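Bd3459 (Bdellovibrio bacteriovorus, PDB 5CEC) is a predatory endopeptidase of the S13 (D-Ala-D-Ala carboxypeptidase) family, held in complex with the ankyrin-repeat immunity protein Bd3460. Local coordinates at residues E168-A171 / S172-A176. The protein carries 1 engineered substitution. Residues are numbered along the deposited sequence; the frame is centred on the assembly and turned at random.
Sequences EQQA and SIVRA
Four successive i to i+4 bonds link residues 168-171 of helix 167-182 to the turn that follows: Glu-168 O accepts from Ser-172 N, Gln-169 O from Ile-173 N, Gln-170 O from Val-174 N at 2.9 Å, and Ala-171 O from Arg-175 N at 2.8 Å. The one between Gln-170 and Val-174 has its donor in the carbonyl plane. Most of the remaining contact sets aliphatic carbons against carbonyl oxygens. Ile-173 holds CG1 anti to its carbonyl carbon and beside the backbone N (chi1 -60°), which brings it 3.4 Å from Gln-169 O. Val-174 places CG2 beside its backbone N in the same way, 3.3 Å from Gln-170 O, and the same methyl lies 4.3 Å from CG of Gln-170, whose chain, extended as far as CD, leads NE2 to the backbone oxygen of Glu-143. Ser-172 and Arg-175 approach through CB alone, and the long arginine chain then runs off so that NE bonds to Ile-216 O. Here the helix lays one side against a mixed sheet: Val-174 and Arg-175 rest on Phe-141 of strand 135-141, Arg-175 also ties the helix to edge strand 212-218, and Gln-170 reaches loop residues Tyr-164 and Leu-146.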
# COMPACT_ATOMS: atom_id res chain seq x y z
N GLU A 168 -29.19 -7.98 -5.66
CA GLU A 168 -29.76 -8.75 -4.56
C GLU A 168 -28.64 -9.41 -3.75
O GLU A 168 -28.71 -9.48 -2.52
CB GLU A 168 -30.78 -9.78 -5.06
CG GLU A 168 -32.06 -9.15 -5.63
CD GLU A 168 -31.86 -8.35 -6.94
OE1 GLU A 168 -31.00 -8.72 -7.81
OE2 GLU A 168 -32.59 -7.33 -7.10
N GLN A 169 -27.58 -9.84 -4.44
CA GLN A 169 -26.43 -10.39 -3.77
C GLN A 169 -25.77 -9.32 -2.91
O GLN A 169 -25.53 -9.56 -1.74
CB GLN A 169 -25.42 -10.93 -4.78
CG GLN A 169 -24.22 -11.62 -4.16
CD GLN A 169 -23.28 -12.15 -5.24
OE1 GLN A 169 -23.14 -11.55 -6.33
NE2 GLN A 169 -22.65 -13.30 -4.98
N GLN A 170 -25.51 -8.15 -3.50
CA GLN A 170 -24.89 -7.04 -2.76
C GLN A 170 -25.71 -6.73 -1.52
O GLN A 170 -25.15 -6.60 -0.42
CB GLN A 170 -24.78 -5.80 -3.63
CG GLN A 170 -24.19 -4.59 -2.92
CD GLN A 170 -24.22 -3.39 -3.82
OE1 GLN A 170 -23.61 -3.42 -4.89
NE2 GLN A 170 -24.96 -2.35 -3.44
N ALA A 171 -27.03 -6.57 -1.71
CA ALA A 171 -27.92 -6.16 -0.62
C ALA A 171 -27.99 -7.19 0.50
O ALA A 171 -28.04 -6.81 1.67
CB ALA A 171 -29.33 -5.88 -1.14
N SER A 172 -27.95 -8.48 0.15
CA SER A 172 -27.97 -9.55 1.16
C SER A 172 -26.77 -9.40 2.08
O SER A 172 -26.88 -9.49 3.30
CB SER A 172 -27.93 -10.93 0.47
OG SER A 172 -27.79 -11.99 1.41
N ILE A 173 -25.63 -9.13 1.47
CA ILE A 173 -24.38 -9.03 2.22
C ILE A 173 -24.33 -7.72 3.02
O ILE A 173 -23.91 -7.74 4.17
CB ILE A 173 -23.17 -9.18 1.29
CG1 ILE A 173 -23.24 -10.55 0.61
CG2 ILE A 173 -21.86 -9.02 2.07
CD1 ILE A 173 -23.00 -11.74 1.51
N VAL A 174 -24.80 -6.61 2.46
CA VAL A 174 -24.86 -5.34 3.22
C VAL A 174 -25.79 -5.50 4.41
O VAL A 174 -25.45 -5.06 5.50
CB VAL A 174 -25.26 -4.17 2.32
CG1 VAL A 174 -25.49 -2.91 3.12
CG2 VAL A 174 -24.16 -3.93 1.29
N ARG A 175 -26.94 -6.14 4.21
CA ARG A 175 -27.87 -6.37 5.30
C ARG A 175 -27.21 -7.18 6.41
O ARG A 175 -27.35 -6.83 7.58
CB ARG A 175 -29.16 -7.02 4.83
CG ARG A 175 -30.14 -7.36 5.96
CD ARG A 175 -31.47 -7.82 5.40
NE ARG A 175 -32.38 -8.24 6.46
CZ ARG A 175 -32.42 -9.44 7.04
NH1 ARG A 175 -31.61 -10.43 6.67
NH2 ARG A 175 -33.31 -9.66 8.00
N ALA A 176 -26.50 -8.23 6.02
CA ALA A 176 -25.81 -9.04 6.98
C ALA A 176 -24.73 -8.28 7.75
O ALA A 176 -24.60 -8.47 8.94
CB ALA A 176 -25.21 -10.28 6.34